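Local coordinates for Alpha/beta hydrolase fold protein (Nakamurella multipartita, PDB 4Y7D), which probably acts as a hydrolase of the alpha/beta fold, with a natural substrate that is not established, at residues Ser78-Thr81 with Pro82-Ala86; Gln160-Ala163 with Ala164-Glu168; Asp223-Gln226 with Phe227-Asp231. One frame throughout, in Å; residues are numbered along the deposited sequence. Where two conformers were deposited one is given.

Overall arrangement
Along the chain the three contacts come in series: contact 1 at the start of helix 82-95, contact 2 at the turn from helix 153-165 to helix 167-177, contact 3 at the end of helix 217-227. Helix 82-95 links sheet strands 62-66 and 101-106, whereas contacts 2 and 3 lie in the mostly helical insertion between strands 124-130 and 242-247, where this family commonly carries its cap. Contacts 1 and 3 are neighbours, with centres 12 Å apart, and Gln226 packs against Val80, Thr81 and Pro82. Contact 2 is remote, its centre 35 Å from contact 1 and 33 Å from contact 3. The C-terminal end of helix 217-227 thus meets the N-terminal start of helix 82-95.

Contact 1: residues Ser78-Thr81 with Pro82-Ala86; sequences SGVT and PDEQA
Thr81 and Glu84 grip each other reciprocally, three positions apart. The Thr81 hydroxyl, turned between the backbone N and the carbonyl carbon (chi1 69°), sits at the N-cap, before the first turn of the helix, and accepts a hydrogen bond from Glu84 N, with OG1 and N 3.0 Å apart. The Glu84 side chain swings back the other way: its CG lies anti to the carbonyl carbon, and the extended chain carries OE1 to Thr81 N at 3.0 Å. That N-H points almost straight at OE1 (171°) but reaches it from above the carboxylate plane. Val80 N adds a weak bond to the same OE1, so two neighbouring amides share one oxygen. On its way back, CG of Glu84 passes 3.2 Å from Thr81 OG1, which leaves the two side chains crossing at a slant.

Gly79 adds a second link to the helix. Its O lies close to the plane of the Gln85 amide and takes NE2 of Gln85 at 2.9 Å, while Gln85 N bonds to Thr81 O; the other end of that amide, OE1, is held by Arg68. Gly79 CA lies 3.8 Å from Glu84 CB, and at its phi of 166° a side chain would press on the preceding carbonyl O as well as on the helix, so glycine suits the place. A water lies between Ser78 O and Glu84 O. Beyond the segments, Val80 O accepts a hydrogen bond from Asn222 of helix 217-227. The reciprocal Thr81-Glu84 pair is a capping box, here starting the helix that joins sheet strands 62-66 and 101-106.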
loop_
_atom_site.group_PDB
_atom_site.type_symbol
_atom_site.label_atom_id
_atom_site.label_comp_id
_atom_site.label_asym_id
_atom_site.label_seq_id
_atom_site.Cartn_x
_atom_site.Cartn_y
_atom_site.Cartn_z
ATOM N N SER A 78 6.377 2.348 -18.411
ATOM C CA SER A 78 5.810 1.015 -18.264
ATOM C C SER A 78 4.320 1.035 -17.857
ATOM O O SER A 78 3.637 -0.006 -17.893
ATOM C CB SER A 78 6.639 0.218 -17.272
ATOM O OG SER A 78 7.870 -0.103 -17.861
ATOM N N GLY A 79 3.824 2.209 -17.431
ATOM C CA GLY A 79 2.400 2.355 -17.177
ATOM C C GLY A 79 2.077 3.623 -16.401
ATOM O O GLY A 79 2.353 3.721 -15.210
ATOM N N VAL A 80 1.503 4.602 -17.098
ATOM C CA VAL A 80 1.110 5.839 -16.457
ATOM C C VAL A 80 -0.227 5.792 -15.732
ATOM O O VAL A 80 -0.335 6.151 -14.532
ATOM C CB VAL A 80 1.124 6.956 -17.550
ATOM C CG1 VAL A 80 0.429 8.215 -17.105
ATOM C CG2 VAL A 80 2.569 7.201 -17.997
ATOM N N THR A 81 -1.284 5.327 -16.400
ATOM C CA THR A 81 -2.610 5.322 -15.814
ATOM C C THR A 81 -2.807 4.117 -14.887
ATOM O O THR A 81 -2.088 3.118 -15.047
ATOM C CB THR A 81 -3.755 5.311 -16.861
ATOM O OG1 THR A 81 -3.798 4.051 -17.540
ATOM C CG2 THR A 81 -3.601 6.444 -17.867
ATOM N N PRO A 82 -3.790 4.195 -13.963
ATOM C CA PRO A 82 -4.094 3.013 -13.170
ATOM C C PRO A 82 -4.361 1.781 -14.046
ATOM O O PRO A 82 -3.886 0.654 -13.693
ATOM C CB PRO A 82 -5.315 3.437 -12.321
ATOM C CG PRO A 82 -5.091 4.909 -12.165
ATOM C CD PRO A 82 -4.485 5.389 -13.420
ATOM N N ASP A 83 -5.094 1.978 -15.146
ATOM C CA ASP A 83 -5.392 0.873 -16.052
ATOM C C ASP A 83 -4.144 0.305 -16.729
ATOM O O ASP A 83 -4.020 -0.932 -16.852
ATOM C CB ASP A 83 -6.406 1.266 -17.107
ATOM C CG ASP A 83 -7.037 0.067 -17.758
ATOM O OD1 ASP A 83 -7.808 -0.679 -17.081
ATOM O OD2 ASP A 83 -6.757 -0.128 -18.942
ATOM N N GLU A 84 -3.220 1.179 -17.134
ATOM C CA GLU A 84 -1.938 0.734 -17.670
ATOM C C GLU A 84 -1.061 0.007 -16.617
ATOM O O GLU A 84 -0.352 -0.919 -16.940
ATOM C CB GLU A 84 -1.161 1.885 -18.270
ATOM C CG GLU A 84 -1.861 2.412 -19.504
ATOM C CD GLU A 84 -1.365 3.770 -19.994
ATOM O OE1 GLU A 84 -0.709 4.516 -19.262
ATOM O OE2 GLU A 84 -1.652 4.056 -21.148
ATOM N N GLN A 85 -1.096 0.470 -15.367
ATOM C CA GLN A 85 -0.386 -0.234 -14.313
ATOM C C GLN A 85 -0.974 -1.618 -14.081
ATOM O O GLN A 85 -0.209 -2.570 -13.919
ATOM C CB GLN A 85 -0.299 0.636 -13.047
ATOM C CG GLN A 85 0.541 1.868 -13.333
ATOM C CD GLN A 85 0.860 2.758 -12.158
ATOM O OE1 GLN A 85 0.528 2.445 -11.010
ATOM N NE2 GLN A 85 1.580 3.873 -12.442
ATOM N N ALA A 86 -2.303 -1.753 -14.088
ATOM C CA ALA A 86 -2.936 -3.080 -14.048
ATOM C C ALA A 86 -2.444 -3.966 -15.216
ATOM O O ALA A 86 -2.140 -5.168 -15.024
ATOM C CB ALA A 86 -4.424 -2.956 -14.112
HETATM O O HOH W 1 1.363 -0.946 -19.107
#

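Contact 2: residues Gln160-Ala163 with Ala164-Glu168; sequences QLMA and AHTPE
His165 lays its side chain alongside the carbonyl of Leu161, one helical turn earlier. Its CB is 3.3 Å from Leu161 O; CG, set beside the backbone N by a chi1 of -61°, continues past the same oxygen; CD2 then has Leu161 O at 3.4 Å, at the ring edge and near the ring plane. CD2 also meets the CD2 methyl of Leu161 at 4.2 Å. One face of the imidazole lies against the Ala164 methyl. The backbone N of His165 bonds to that same Leu161 O, which therefore has both the amide and the ring edge of one residue around it.

Here helix 153-165 ends and helix 167-177 begins, with Thr166 the single residue between them and Pro167 opening the second helix; such helical insertions often form the cap of alpha/beta hydrolases. Thr166 N still closes a helical turn onto Met162 O at 2.7 Å, and its OG1 rests against CB of Met162, a selenomethionine, at 3.5 Å. Pro167 CB comes 3.8 Å from Ala163 O. Ala163 and Pro167 also pack against helix 197-209, through Val208 and through Glu200 and Leu204 respectively.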
loop_
_atom_site.group_PDB
_atom_site.type_symbol
_atom_site.label_atom_id
_atom_site.label_comp_id
_atom_site.label_asym_id
_atom_site.label_seq_id
_atom_site.Cartn_x
_atom_site.Cartn_y
_atom_site.Cartn_z
ATOM N N GLN A 160 15.559 9.588 7.701
ATOM C CA GLN A 160 16.458 8.449 7.870
ATOM C C GLN A 160 17.191 8.508 9.193
ATOM O O GLN A 160 17.263 7.514 9.910
ATOM C CB GLN A 160 17.458 8.382 6.714
ATOM C CG GLN A 160 16.815 8.080 5.366
ATOM C CD GLN A 160 17.754 8.311 4.192
ATOM O OE1 GLN A 160 18.875 8.803 4.370
ATOM N NE2 GLN A 160 17.298 7.965 2.983
ATOM N N LEU A 161 17.731 9.688 9.520
ATOM C CA LEU A 161 18.379 9.877 10.824
ATOM C C LEU A 161 17.407 9.679 11.961
ATOM O O LEU A 161 17.734 9.057 12.957
ATOM C CB LEU A 161 19.018 11.271 10.947
ATOM C CG LEU A 161 20.270 11.588 10.146
ATOM C CD1 LEU A 161 20.933 12.827 10.736
ATOM C CD2 LEU A 161 21.260 10.420 10.166
HETATM N N MSE A 162 16.183 10.186 11.834
HETATM C CA MSE A 162 15.217 10.020 12.926
HETATM C C MSE A 162 14.898 8.551 13.129
HETATM O O MSE A 162 14.799 8.077 14.265
HETATM C CB MSE A 162 13.966 10.848 12.616
HETATM C CG MSE A 162 14.218 12.334 12.785
HETATM SE SE MSE A 162 12.565 13.355 12.332
HETATM C CE MSE A 162 11.549 12.799 13.916
ATOM N N ALA A 163 14.715 7.836 12.038
ATOM C CA ALA A 163 14.379 6.407 12.088
ATOM C C ALA A 163 15.484 5.626 12.743
ATOM O O ALA A 163 15.223 4.688 13.483
ATOM C CB ALA A 163 14.131 5.834 10.688
ATOM N N ALA A 164 16.723 6.023 12.467
ATOM C CA ALA A 164 17.898 5.321 13.018
ATOM C C ALA A 164 18.157 5.661 14.462
ATOM O O ALA A 164 18.595 4.804 15.254
ATOM C CB ALA A 164 19.132 5.616 12.180
ATOM N N HIS A 165 17.911 6.918 14.828
ATOM C CA HIS A 165 18.407 7.432 16.081
ATOM C C HIS A 165 17.385 7.957 17.077
ATOM O O HIS A 165 17.682 8.027 18.256
ATOM C CB HIS A 165 19.430 8.517 15.787
ATOM C CG HIS A 165 20.594 8.026 15.010
ATOM N ND1 HIS A 165 21.527 7.167 15.543
ATOM C CD2 HIS A 165 20.968 8.250 13.732
ATOM C CE1 HIS A 165 22.443 6.897 14.629
ATOM N NE2 HIS A 165 22.125 7.540 13.523
ATOM N N THR A 166 16.208 8.355 16.598
ATOM C CA THR A 166 15.123 8.863 17.474
ATOM C C THR A 166 13.824 8.186 17.052
ATOM O O THR A 166 12.875 8.850 16.559
ATOM C CB THR A 166 14.986 10.416 17.412
ATOM O OG1 THR A 166 14.549 10.837 16.096
ATOM C CG2 THR A 166 16.289 11.075 17.783
ATOM N N PRO A 167 13.798 6.836 17.136
ATOM C CA PRO A 167 12.687 6.158 16.495
ATOM C C PRO A 167 11.333 6.502 17.151
ATOM O O PRO A 167 10.326 6.672 16.422
ATOM C CB PRO A 167 13.067 4.665 16.616
ATOM C CG PRO A 167 14.083 4.605 17.722
ATOM C CD PRO A 167 14.827 5.888 17.583
ATOM N N GLU A 168 11.298 6.621 18.479
ATOM C CA GLU A 168 10.018 6.930 19.148
ATOM C C GLU A 168 9.429 8.258 18.662
ATOM O O GLU A 168 8.213 8.373 18.424
ATOM C CB GLU A 168 10.142 6.898 20.667
ATOM C CG GLU A 168 8.812 7.118 21.375
ATOM C CD GLU A 168 8.779 6.657 22.825
ATOM O OE1 GLU A 168 9.633 5.846 23.246
ATOM O OE2 GLU A 168 7.894 7.124 23.556
HETATM O O HOH W 2 15.892 2.734 14.954
#

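Contact 3: residues Asp223-Gln226 with Phe227-Asp231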
loop_
_atom_site.group_PDB
_atom_site.type_symbol
_atom_site.label_atom_id
_atom_site.label_comp_id
_atom_site.label_asym_id
_atom_site.label_seq_id
_atom_site.Cartn_x
_atom_site.Cartn_y
_atom_site.Cartn_z
ATOM N N ASP A 223 0.996 9.831 -9.822
ATOM C CA ASP A 223 -0.144 9.312 -9.030
ATOM C C ASP A 223 -1.087 10.478 -8.658
ATOM O O ASP A 223 -2.318 10.385 -8.769
ATOM C CB ASP A 223 0.313 8.635 -7.744
ATOM C CG ASP A 223 0.972 7.299 -7.928
ATOM O OD1 ASP A 223 0.912 6.691 -9.024
ATOM O OD2 ASP A 223 1.580 6.832 -6.914
HETATM N N MSE A 224 -0.515 11.586 -8.236
HETATM C CA MSE A 224 -1.379 12.723 -7.826
HETATM C C MSE A 224 -2.167 13.214 -9.016
HETATM O O MSE A 224 -3.353 13.572 -8.915
HETATM C CB MSE A 224 -0.553 13.850 -7.167
HETATM C CG MSE A 224 0.079 13.352 -5.862
HETATM SE SE MSE A 224 -1.080 12.688 -4.388
HETATM C CE MSE A 224 -1.008 10.753 -4.622
ATOM N N ASP A 225 -1.542 13.273 -10.178
ATOM C CA ASP A 225 -2.230 13.713 -11.355
ATOM C C ASP A 225 -3.316 12.711 -11.798
ATOM O O ASP A 225 -4.464 13.097 -12.113
ATOM C CB ASP A 225 -1.241 13.947 -12.488
ATOM C CG ASP A 225 -1.922 14.228 -13.766
ATOM O OD1 ASP A 225 -2.754 15.123 -13.798
ATOM O OD2 ASP A 225 -1.632 13.570 -14.768
ATOM N N GLN A 226 -2.982 11.420 -11.773
ATOM C CA GLN A 226 -3.917 10.421 -12.231
ATOM C C GLN A 226 -5.088 10.263 -11.280
ATOM O O GLN A 226 -6.213 10.077 -11.719
ATOM C CB GLN A 226 -3.211 9.064 -12.377
ATOM C CG GLN A 226 -2.266 8.986 -13.580
ATOM C CD GLN A 226 -3.016 9.180 -14.865
ATOM O OE1 GLN A 226 -4.058 8.594 -15.053
ATOM N NE2 GLN A 226 -2.541 10.027 -15.715
ATOM N N PHE A 227 -4.835 10.292 -9.975
ATOM C CA PHE A 227 -5.937 10.065 -9.031
ATOM C C PHE A 227 -6.958 11.189 -9.103
ATOM O O PHE A 227 -8.146 10.951 -8.880
ATOM C CB PHE A 227 -5.457 9.913 -7.579
ATOM C CG PHE A 227 -4.504 8.768 -7.339
ATOM C CD1 PHE A 227 -4.244 7.827 -8.305
ATOM C CD2 PHE A 227 -3.894 8.647 -6.130
ATOM C CE1 PHE A 227 -3.369 6.776 -8.064
ATOM C CE2 PHE A 227 -2.992 7.626 -5.885
ATOM C CZ PHE A 227 -2.735 6.706 -6.865
ATOM N N ALA A 228 -6.515 12.412 -9.409
ATOM C CA ALA A 228 -7.401 13.539 -9.607
ATOM C C ALA A 228 -8.253 13.453 -10.884
ATOM O O ALA A 228 -9.181 14.258 -11.077
ATOM C CB ALA A 228 -6.593 14.858 -9.610
ATOM N N ARG A 229 -7.899 12.522 -11.767
ATOM C CA ARG A 229 -8.586 12.351 -13.038
ATOM C C ARG A 229 -9.427 11.073 -13.142
ATOM O O ARG A 229 -10.070 10.842 -14.171
ATOM C CB ARG A 229 -7.566 12.291 -14.183
ATOM C CG ARG A 229 -6.899 13.594 -14.548
ATOM C CD ARG A 229 -5.893 13.270 -15.660
ATOM N NE ARG A 229 -4.750 14.165 -15.645
ATOM C CZ ARG A 229 -4.732 15.396 -16.184
ATOM N NH1 ARG A 229 -5.818 15.903 -16.774
ATOM N NH2 ARG A 229 -3.616 16.139 -16.122
ATOM N N ILE A 230 -9.476 10.261 -12.087
ATOM C CA ILE A 230 -10.282 9.045 -12.138
ATOM C C ILE A 230 -11.743 9.341 -12.461
ATOM O O ILE A 230 -12.393 10.191 -11.846
ATOM C CB ILE A 230 -10.178 8.249 -10.820
ATOM C CG1 ILE A 230 -8.772 7.730 -10.621
ATOM C CG2 ILE A 230 -11.165 7.085 -10.800
ATOM C CD1 ILE A 230 -8.524 7.254 -9.192
ATOM N N ASP A 231 -12.263 8.630 -13.455
ATOM C CA ASP A 231 -13.680 8.718 -13.843
ATOM C C ASP A 231 -14.438 7.683 -13.004
ATOM O O ASP A 231 -15.115 8.017 -12.036
ATOM C CB ASP A 231 -13.768 8.476 -15.388
ATOM C CG ASP A 231 -13.035 9.579 -16.196
ATOM O OD1 ASP A 231 -13.204 10.752 -15.828
ATOM O OD2 ASP A 231 -12.251 9.289 -17.154
#
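Phe227 N donates to Asp223 O at 2.8 Å in a nearly straight helical bond. The next bond of the series, Ala228 N to Met224 O, is stretched and weak. Arg229 N then reaches back only three residues, to Gln226 O at 3.0 Å, and meets that oxygen from well above its carbonyl plane, so the chain tightens before it runs off through Ile230.

The Phe227 ring folds back along the helix, CG beside the backbone N (chi1 -60°). One face lies over Asp223: its carbonyl O stands 3.1 Å above the plane near the rim, and its CB makes a CH-pi contact 4.1 Å from the ring centroid. The Asp223 carboxylate runs alongside, only 9° from parallel with the ring. The selenomethionine Met224 adds its CE methyl, 3.9 Å from Phe227 CD2. An alanine in place of Phe227 would probably strip the aromatic face from Asp223 CB and O, leave the Met224 methyl without its packing partner and open a gap between them. On the outer side, Arg229 NH2 approaches Asp225 OD1 to 2.7 Å in a salt bridge; the carboxylate and guanidinium planes stand 81° apart, and the accompanying hydrogen bonds are weak.

The Asp223 carboxylate is claimed elsewhere: OD2 forms a salt bridge with Arg68 and hydrogen bonds with Tyr71 and Ser42. Ser42 follows strand 35-39, where alpha/beta hydrolases usually form the oxyanion hole. This i to i+4 aromatic packing lies near the C-terminal end of helix 217-227, from which the chain leads by a loop toward strand 242-247 of the hydrolase sheet.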